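Local coordinates for protein dehydroquinate synthase (Thermus thermophilus, PDB 1UJN) that probably catalyses the NAD(+)- and metal-dependent conversion of 3-deoxy-D-arabino-heptulosonate 7-phosphate to 3-dehydroquinate, the second step of the chorismate pathway, at residues K22-L27 and A112-P117; A31-D36 and Q44-A49; L50-L55 and T87-G92. All coordinates share one frame; numbering follows the deposited sequence.

The three contacts lie on one flank of the main mixed sheet, on the same side of the chain's centre. Contacts 2 and 3 have centres about 4 Å apart. Contact 1 is centred about 10 Å from contact 2 and 9 Å from contact 3. Their strands, 112-117, 87-92 and 31-36, are parallel neighbours in that order. Helix 40-50 supplies contact 2, and its last residue opens segment 50-55. Along the chain, contact 2 closes before contact 3 opens, and both fall between the segments of contact 1. Phe116 of contact 1 packs on Val46 of contact 2. Together they form one apolar layer under helix 40-50; Thr118, predicted to bind NAD(+), follows strand 112-117.

Contact 1 (K22-L27 and A112-P117); sequences KEVPPL and AYLAFP
The Phe116 ring is met by Val24 at its edge, near the ring plane, while Val46 of helix 40-50 covers one face. Val24 CG2 lies 4.0 Å from Phe116 CE2, and CZ is the next ring atom along. The two side chains come from opposite directions. Leu89 and Val91 of strand 87-92 are further neighbours of the ring. Val24 divides its work between its methyls. CG1 is anti to the backbone N (chi1 -178°) and reaches Leu114, with Val24 CG1 4.0 Å from Leu114 CD1. CG2 takes the position beside the backbone N and serves the ring. Here the loop between strands 12-17 and 31-36 folds over strand 112-117, a parallel inner strand of the alpha/beta N-terminal region. Leu114 and Phe116, two residues apart, both offer their side chains to this loop. The Phe116 side chain is also about 6 Å from that of Thr118, predicted to bind NAD(+). Further along the loop, Leu27 slides past Leu114 in the opposite direction. Leu27 CD2 stands 4.1 Å from Leu114 CD1. That one Leu114 methyl therefore touches both loop residues. Val24 and Leu27 also touch Leu50, at the end of helix 40-50.

Contact 2 (A31-D36 and Q44-A49); sequences AALLFD and QEVAKA
Leu33 packs against Val46 and Ala47 where strand 31-36 faces helix 40-50. These two elements open a beta-alpha-beta unit that is completed by strand 55-58. The contact is the packing of the crossover helix on its own first strand, as in Rossmann-like sheets.

Along the strand, the backbone of Ala32 bonds to strand 87-92 on one side, and that of Leu33 bonds to His54 and Leu56 on the other. Leu33 is thus held in an inner strand, and its side chain starts toward the helix. The CA atoms of Leu33 and Ala47 are 7.1 Å apart. Leu33 CG is anti to the backbone N (chi1 -173°), and CD1 in turn extends away from CA. This outstretched branch makes all the touches across the contact. Leu33 CD1 comes within 3.7 Å of Val46 CG1 and 4.0 Å of Val46 CB. The two side chains cross at about a right angle. The same methyl also meets the backbone of the next residue, Leu33 CD1 lying 3.9 Å from Ala47 N. The alanine side chain is short, which is consistent with the methyl coming this near the helix backbone.

Two residues on, Phe35 also starts toward the helix. It falls just short of contact: Phe35 CZ is 4.7 Å from Gln44 NE2. The Gln44 amide nitrogen is hydrogen-bonded to Glu40 within the same helix. No hydrogen bond crosses between strand and helix, and the three touching residues are buried. The last touch made by the leucine methyl is with the alanine side chain, Leu33 CD1 lying 4.1 Å from Ala47 CB.

Contact 3 (L50-L55 and T87-G92); sequences LGVRHL and TLLVVG
Leu89 of strand 87-92 meets Leu50 and Val52, which lie on either side of Gly51 where helix 40-50 ends. The strand begins at Thr87, whose backbone bonds to Pro30 and to Ala32 of the adjoining strand 31-36. Leu88 follows, its backbone paired with Ala112 and Leu114 of strand 112-117. The strand is therefore an inner one, hydrogen-bonded to parallel neighbours on both edges.

Leu89 is the residue that carries the contact. Its side chain starts toward the end of helix 40-50 and the loop after it, and its CA is 8.9 Å from that of Val52. CG stands anti to the carbonyl carbon (chi1 -70°), and CD2 is the branch that extends away from CA. This methyl meets both partners. Leu89 CD2 lies 3.6 Å from Leu50 CD1, which is likewise the extended branch of its leucine. These two side chains run at a slant to each other. Leu89 CD2 is also 4.0 Å from Val52 CG2, and here the side chains pass in opposite directions.

Between the two partners, Gly51 leaves the helix with a positive phi of 77°. The chain turns here, and Leu50 and Val52 both start toward the strand. It then goes on to strand 55-58, the outermost strand on this side of the sheet. The Leu89 side chain is about 11 Å from that of Thr118, predicted to bind NAD(+).

Beyond Leu89, Val91 carries its side chain to Val39 and to Thr118 itself. Only methyl groups meet across the contact, without any hydrogen bond. The helix end is thus held to the sheet by apolar packing, and nothing in it depends on charge or direction of bonding.

Contact 1 (K22-L27 and A112-P117)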
loop_
_atom_site.group_PDB
_atom_site.type_symbol
_atom_site.label_atom_id
_atom_site.label_comp_id
_atom_site.label_asym_id
_atom_site.label_seq_id
_atom_site.Cartn_x
_atom_site.Cartn_y
_atom_site.Cartn_z
ATOM N N LYS A 22 24.170 -14.552 -10.858
ATOM C CA LYS A 22 23.984 -15.875 -11.449
ATOM C C LYS A 22 22.871 -16.636 -10.725
ATOM O O LYS A 22 22.297 -17.580 -11.268
ATOM C CB LYS A 22 25.279 -16.685 -11.355
ATOM C CG LYS A 22 25.439 -17.395 -10.019
ATOM C CD LYS A 22 26.758 -18.139 -9.914
ATOM C CE LYS A 22 27.069 -18.483 -8.468
ATOM N NZ LYS A 22 27.182 -17.267 -7.615
ATOM N N GLU A 23 22.578 -16.226 -9.495
ATOM C CA GLU A 23 21.554 -16.885 -8.687
ATOM C C GLU A 23 20.147 -16.312 -8.848
ATOM O O GLU A 23 19.193 -16.837 -8.279
ATOM C CB GLU A 23 21.948 -16.823 -7.210
ATOM C CG GLU A 23 23.218 -17.593 -6.893
ATOM C CD GLU A 23 23.098 -19.058 -7.258
ATOM O OE1 GLU A 23 22.230 -19.745 -6.679
ATOM O OE2 GLU A 23 23.864 -19.522 -8.129
ATOM N N VAL A 24 20.011 -15.242 -9.618
ATOM C CA VAL A 24 18.697 -14.635 -9.804
ATOM C C VAL A 24 17.877 -15.414 -10.822
ATOM O O VAL A 24 18.357 -15.706 -11.912
ATOM C CB VAL A 24 18.810 -13.173 -10.297
ATOM C CG1 VAL A 24 17.419 -12.561 -10.441
ATOM C CG2 VAL A 24 19.661 -12.353 -9.322
ATOM N N PRO A 25 16.632 -15.778 -10.476
ATOM C CA PRO A 25 15.828 -16.519 -11.455
ATOM C C PRO A 25 15.571 -15.616 -12.666
ATOM O O PRO A 25 15.259 -14.433 -12.508
ATOM C CB PRO A 25 14.530 -16.802 -10.702
ATOM C CG PRO A 25 14.952 -16.821 -9.267
ATOM C CD PRO A 25 15.930 -15.674 -9.185
ATOM N N PRO A 26 15.711 -16.155 -13.889
ATOM C CA PRO A 26 15.471 -15.335 -15.081
ATOM C C PRO A 26 14.081 -14.721 -14.995
ATOM O O PRO A 26 13.142 -15.371 -14.537
ATOM C CB PRO A 26 15.583 -16.346 -16.215
ATOM C CG PRO A 26 16.633 -17.288 -15.703
ATOM C CD PRO A 26 16.217 -17.489 -14.258
ATOM N N LEU A 27 13.952 -13.475 -15.433
ATOM C CA LEU A 27 12.670 -12.779 -15.388
ATOM C C LEU A 27 11.623 -13.444 -16.281
ATOM O O LEU A 27 11.923 -13.864 -17.400
ATOM C CB LEU A 27 12.872 -11.317 -15.792
ATOM C CG LEU A 27 13.881 -10.576 -14.900
ATOM C CD1 LEU A 27 14.188 -9.200 -15.474
ATOM C CD2 LEU A 27 13.314 -10.461 -13.492
ATOM N N ALA A 112 5.855 -7.162 -8.228
ATOM C CA ALA A 112 7.012 -7.777 -7.587
ATOM C C ALA A 112 8.253 -6.904 -7.711
ATOM O O ALA A 112 8.378 -6.105 -8.642
ATOM C CB ALA A 112 7.282 -9.137 -8.224
ATOM N N TYR A 113 9.158 -7.021 -6.747
ATOM C CA TYR A 113 10.410 -6.290 -6.845
ATOM C C TYR A 113 11.550 -7.136 -6.308
ATOM O O TYR A 113 11.347 -8.008 -5.456
ATOM C CB TYR A 113 10.354 -4.923 -6.144
ATOM C CG TYR A 113 10.424 -4.919 -4.637
ATOM C CD1 TYR A 113 9.307 -5.206 -3.865
ATOM C CD2 TYR A 113 11.599 -4.553 -3.987
ATOM C CE1 TYR A 113 9.354 -5.115 -2.473
ATOM C CE2 TYR A 113 11.658 -4.464 -2.597
ATOM C CZ TYR A 113 10.535 -4.738 -1.852
ATOM O OH TYR A 113 10.580 -4.600 -0.480
ATOM N N LEU A 114 12.731 -6.914 -6.873
ATOM C CA LEU A 114 13.940 -7.617 -6.470
ATOM C C LEU A 114 14.875 -6.565 -5.908
ATOM O O LEU A 114 15.023 -5.486 -6.481
ATOM C CB LEU A 114 14.599 -8.289 -7.675
ATOM C CG LEU A 114 13.827 -9.442 -8.320
ATOM C CD1 LEU A 114 14.563 -9.903 -9.575
ATOM C CD2 LEU A 114 13.688 -10.581 -7.324
ATOM N N ALA A 115 15.503 -6.880 -4.784
ATOM C CA ALA A 115 16.413 -5.939 -4.150
ATOM C C ALA A 115 17.873 -6.337 -4.333
ATOM O O ALA A 115 18.232 -7.503 -4.178
ATOM C CB ALA A 115 16.095 -5.837 -2.671
ATOM N N PHE A 116 18.704 -5.355 -4.669
ATOM C CA PHE A 116 20.141 -5.570 -4.833
ATOM C C PHE A 116 20.804 -4.523 -3.945
ATOM O O PHE A 116 21.225 -3.462 -4.414
ATOM C CB PHE A 116 20.554 -5.374 -6.286
ATOM C CG PHE A 116 19.943 -6.375 -7.220
ATOM C CD1 PHE A 116 18.657 -6.188 -7.715
ATOM C CD2 PHE A 116 20.640 -7.523 -7.581
ATOM C CE1 PHE A 116 18.072 -7.137 -8.562
ATOM C CE2 PHE A 116 20.063 -8.475 -8.426
ATOM C CZ PHE A 116 18.779 -8.280 -8.915
ATOM N N PRO A 117 20.886 -4.803 -2.638
ATOM C CA PRO A 117 21.493 -3.865 -1.691
ATOM C C PRO A 117 22.969 -3.604 -1.975
ATOM O O PRO A 117 23.719 -4.515 -2.321
ATOM C CB PRO A 117 21.239 -4.530 -0.336
ATOM C CG PRO A 117 21.262 -5.989 -0.670
ATOM C CD PRO A 117 20.487 -6.055 -1.968
#

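Contact 2 (A31-D36 and Q44-A49)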
loop_
_atom_site.group_PDB
_atom_site.type_symbol
_atom_site.label_atom_id
_atom_site.label_comp_id
_atom_site.label_asym_id
_atom_site.label_seq_id
_atom_site.Cartn_x
_atom_site.Cartn_y
_atom_site.Cartn_z
ATOM N N ALA A 31 10.133 -5.736 -17.157
ATOM C CA ALA A 31 10.864 -5.247 -15.992
ATOM C C ALA A 31 11.437 -3.848 -16.172
ATOM O O ALA A 31 11.556 -3.342 -17.291
ATOM C CB ALA A 31 11.991 -6.229 -15.653
ATOM N N ALA A 32 11.790 -3.231 -15.049
ATOM C CA ALA A 32 12.380 -1.903 -15.036
ATOM C C ALA A 32 13.361 -1.916 -13.873
ATOM O O ALA A 32 13.188 -2.687 -12.926
ATOM C CB ALA A 32 11.305 -0.842 -14.820
ATOM N N LEU A 33 14.394 -1.084 -13.941
ATOM C CA LEU A 33 15.388 -1.060 -12.881
ATOM C C LEU A 33 15.636 0.364 -12.402
ATOM O O LEU A 33 15.902 1.263 -13.195
ATOM C CB LEU A 33 16.698 -1.707 -13.373
ATOM C CG LEU A 33 17.839 -1.940 -12.370
ATOM C CD1 LEU A 33 18.759 -3.043 -12.894
ATOM C CD2 LEU A 33 18.619 -0.643 -12.146
ATOM N N LEU A 34 15.514 0.548 -11.090
ATOM C CA LEU A 34 15.722 1.828 -10.424
ATOM C C LEU A 34 17.052 1.706 -9.675
ATOM O O LEU A 34 17.282 0.711 -8.976
ATOM C CB LEU A 34 14.579 2.064 -9.429
ATOM C CG LEU A 34 14.507 3.400 -8.699
ATOM C CD1 LEU A 34 14.177 4.494 -9.707
ATOM C CD2 LEU A 34 13.438 3.340 -7.600
ATOM N N PHE A 35 17.924 2.707 -9.795
ATOM C CA PHE A 35 19.223 2.631 -9.130
ATOM C C PHE A 35 19.773 3.950 -8.591
ATOM O O PHE A 35 19.417 5.026 -9.060
ATOM C CB PHE A 35 20.256 2.032 -10.096
ATOM C CG PHE A 35 20.562 2.912 -11.288
ATOM C CD1 PHE A 35 21.614 3.825 -11.249
ATOM C CD2 PHE A 35 19.794 2.827 -12.446
ATOM C CE1 PHE A 35 21.899 4.640 -12.347
ATOM C CE2 PHE A 35 20.069 3.639 -13.552
ATOM C CZ PHE A 35 21.125 4.547 -13.502
ATOM N N ASP A 36 20.650 3.832 -7.597
ATOM C CA ASP A 36 21.321 4.974 -6.984
ATOM C C ASP A 36 22.448 5.307 -7.966
ATOM O O ASP A 36 23.247 4.439 -8.285
ATOM C CB ASP A 36 21.913 4.551 -5.632
ATOM C CG ASP A 36 22.671 5.672 -4.939
ATOM O OD1 ASP A 36 23.290 6.504 -5.633
ATOM O OD2 ASP A 36 22.661 5.710 -3.690
ATOM N N GLN A 44 24.086 -1.246 -14.285
ATOM C CA GLN A 44 24.111 -1.608 -15.697
ATOM C C GLN A 44 24.466 -3.081 -15.860
ATOM O O GLN A 44 24.017 -3.730 -16.797
ATOM C CB GLN A 44 25.119 -0.739 -16.454
ATOM C CG GLN A 44 24.809 0.747 -16.422
ATOM C CD GLN A 44 23.605 1.140 -17.266
ATOM O OE1 GLN A 44 23.068 0.317 -18.009
ATOM N NE2 GLN A 44 23.168 2.392 -17.148
ATOM N N GLU A 45 25.277 -3.613 -14.950
ATOM C CA GLU A 45 25.654 -5.019 -15.021
ATOM C C GLU A 45 24.437 -5.890 -14.698
ATOM O O GLU A 45 24.196 -6.916 -15.346
ATOM C CB GLU A 45 26.787 -5.323 -14.036
ATOM C CG GLU A 45 27.205 -6.776 -14.044
ATOM C CD GLU A 45 28.339 -7.073 -13.088
ATOM O OE1 GLU A 45 28.707 -8.260 -12.964
ATOM O OE2 GLU A 45 28.861 -6.129 -12.463
ATOM N N VAL A 46 23.672 -5.472 -13.692
ATOM C CA VAL A 46 22.468 -6.195 -13.304
ATOM C C VAL A 46 21.496 -6.191 -14.484
ATOM O O VAL A 46 20.929 -7.225 -14.840
ATOM C CB VAL A 46 21.788 -5.525 -12.073
ATOM C CG1 VAL A 46 20.416 -6.145 -11.822
ATOM C CG2 VAL A 46 22.668 -5.696 -10.842
ATOM N N ALA A 47 21.312 -5.016 -15.086
ATOM C CA ALA A 47 20.413 -4.857 -16.224
ATOM C C ALA A 47 20.819 -5.749 -17.393
ATOM O O ALA A 47 19.988 -6.451 -17.971
ATOM C CB ALA A 47 20.388 -3.402 -16.667
ATOM N N LYS A 48 22.102 -5.727 -17.736
ATOM C CA LYS A 48 22.594 -6.529 -18.854
ATOM C C LYS A 48 22.438 -8.028 -18.614
ATOM O O LYS A 48 22.029 -8.766 -19.507
ATOM C CB LYS A 48 24.063 -6.199 -19.128
ATOM C CG LYS A 48 24.552 -6.656 -20.494
ATOM C CD LYS A 48 25.958 -6.145 -20.764
ATOM C CE LYS A 48 26.382 -6.440 -22.193
ATOM N NZ LYS A 48 26.093 -7.850 -22.563
ATOM N N ALA A 49 22.751 -8.477 -17.404
ATOM C CA ALA A 49 22.649 -9.889 -17.070
ATOM C C ALA A 49 21.222 -10.435 -17.151
ATOM O O ALA A 49 21.000 -11.557 -17.612
ATOM C CB ALA A 49 23.211 -10.127 -15.668
#

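Contact 3 (L50-L55 and T87-G92)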
loop_
_atom_site.group_PDB
_atom_site.type_symbol
_atom_site.label_atom_id
_atom_site.label_comp_id
_atom_site.label_asym_id
_atom_site.label_seq_id
_atom_site.Cartn_x
_atom_site.Cartn_y
_atom_site.Cartn_z
ATOM N N LEU A 50 20.255 -9.632 -16.720
ATOM C CA LEU A 50 18.866 -10.069 -16.693
ATOM C C LEU A 50 17.994 -9.610 -17.862
ATOM O O LEU A 50 16.811 -9.950 -17.923
ATOM C CB LEU A 50 18.242 -9.637 -15.362
ATOM C CG LEU A 50 18.967 -10.249 -14.152
ATOM C CD1 LEU A 50 18.522 -9.588 -12.856
ATOM C CD2 LEU A 50 18.693 -11.745 -14.119
ATOM N N GLY A 51 18.573 -8.846 -18.782
ATOM C CA GLY A 51 17.823 -8.380 -19.939
ATOM C C GLY A 51 16.866 -7.224 -19.693
ATOM O O GLY A 51 15.847 -7.099 -20.380
ATOM N N VAL A 52 17.180 -6.376 -18.720
ATOM C CA VAL A 52 16.325 -5.237 -18.415
ATOM C C VAL A 52 16.704 -4.059 -19.306
ATOM O O VAL A 52 17.872 -3.687 -19.389
ATOM C CB VAL A 52 16.451 -4.835 -16.933
ATOM C CG1 VAL A 52 15.517 -3.674 -16.627
ATOM C CG2 VAL A 52 16.113 -6.036 -16.052
ATOM N N ARG A 53 15.708 -3.472 -19.959
ATOM C CA ARG A 53 15.956 -2.370 -20.904
ATOM C C ARG A 53 15.557 -0.981 -20.357
ATOM O O ARG A 53 15.984 0.055 -20.848
ATOM C CB ARG A 53 15.186 -2.664 -22.192
ATOM C CG ARG A 53 15.542 -4.027 -22.787
ATOM C CD ARG A 53 17.029 -4.126 -23.152
ATOM N NE ARG A 53 17.479 -2.899 -23.816
ATOM C CZ ARG A 53 18.768 -2.843 -24.200
ATOM N NH1 ARG A 53 19.573 -3.868 -23.979
ATOM N NH2 ARG A 53 19.228 -1.748 -24.812
ATOM N N HIS A 54 14.717 -0.939 -19.329
ATOM C CA HIS A 54 14.275 0.332 -18.760
ATOM C C HIS A 54 14.985 0.607 -17.441
ATOM O O HIS A 54 14.779 -0.112 -16.462
ATOM C CB HIS A 54 12.764 0.300 -18.529
ATOM C CG HIS A 54 11.979 -0.101 -19.737
ATOM N ND1 HIS A 54 12.044 0.587 -20.929
ATOM C CD2 HIS A 54 11.120 -1.129 -19.941
ATOM C CE1 HIS A 54 11.261 0.000 -21.817
ATOM N NE2 HIS A 54 10.689 -1.043 -21.243
ATOM N N LEU A 55 15.817 1.646 -17.422
ATOM C CA LEU A 55 16.564 2.007 -16.218
ATOM C C LEU A 55 16.408 3.476 -15.865
ATOM O O LEU A 55 16.392 4.330 -16.747
ATOM C CB LEU A 55 18.056 1.717 -16.399
ATOM C CG LEU A 55 18.552 0.275 -16.524
ATOM C CD1 LEU A 55 18.227 -0.274 -17.903
ATOM C CD2 LEU A 55 20.057 0.255 -16.289
ATOM N N THR A 87 8.313 -6.635 -13.080
ATOM C CA THR A 87 9.152 -6.726 -11.893
ATOM C C THR A 87 10.024 -5.483 -11.827
ATOM O O THR A 87 10.614 -5.077 -12.831
ATOM C CB THR A 87 10.089 -7.952 -11.944
ATOM O OG1 THR A 87 9.309 -9.150 -12.013
ATOM C CG2 THR A 87 10.974 -8.003 -10.696
ATOM N N LEU A 88 10.100 -4.875 -10.649
ATOM C CA LEU A 88 10.937 -3.693 -10.461
ATOM C C LEU A 88 12.213 -4.131 -9.753
ATOM O O LEU A 88 12.150 -4.725 -8.679
ATOM C CB LEU A 88 10.220 -2.656 -9.588
ATOM C CG LEU A 88 11.004 -1.365 -9.308
ATOM C CD1 LEU A 88 11.178 -0.583 -10.610
ATOM C CD2 LEU A 88 10.264 -0.512 -8.295
ATOM N N LEU A 89 13.364 -3.863 -10.361
ATOM C CA LEU A 89 14.638 -4.216 -9.747
ATOM C C LEU A 89 15.169 -2.951 -9.080
ATOM O O LEU A 89 15.145 -1.869 -9.671
ATOM C CB LEU A 89 15.628 -4.735 -10.800
ATOM C CG LEU A 89 15.306 -6.113 -11.391
ATOM C CD1 LEU A 89 14.112 -6.029 -12.336
ATOM C CD2 LEU A 89 16.530 -6.626 -12.146
ATOM N N VAL A 90 15.625 -3.074 -7.839
ATOM C CA VAL A 90 16.115 -1.905 -7.122
ATOM C C VAL A 90 17.549 -2.095 -6.666
ATOM O O VAL A 90 17.850 -2.991 -5.869
ATOM C CB VAL A 90 15.213 -1.593 -5.902
ATOM C CG1 VAL A 90 15.595 -0.250 -5.307
ATOM C CG2 VAL A 90 13.744 -1.584 -6.331
ATOM N N VAL A 91 18.430 -1.237 -7.170
ATOM C CA VAL A 91 19.852 -1.323 -6.861
ATOM C C VAL A 91 20.317 -0.077 -6.114
ATOM O O VAL A 91 20.329 1.022 -6.669
ATOM C CB VAL A 91 20.677 -1.471 -8.158
ATOM C CG1 VAL A 91 22.145 -1.732 -7.819
ATOM C CG2 VAL A 91 20.100 -2.602 -9.023
ATOM N N GLY A 92 20.697 -0.257 -4.852
ATOM C CA GLY A 92 21.151 0.869 -4.055
ATOM C C GLY A 92 21.102 0.554 -2.575
ATOM O O GLY A 92 20.989 -0.609 -2.179
#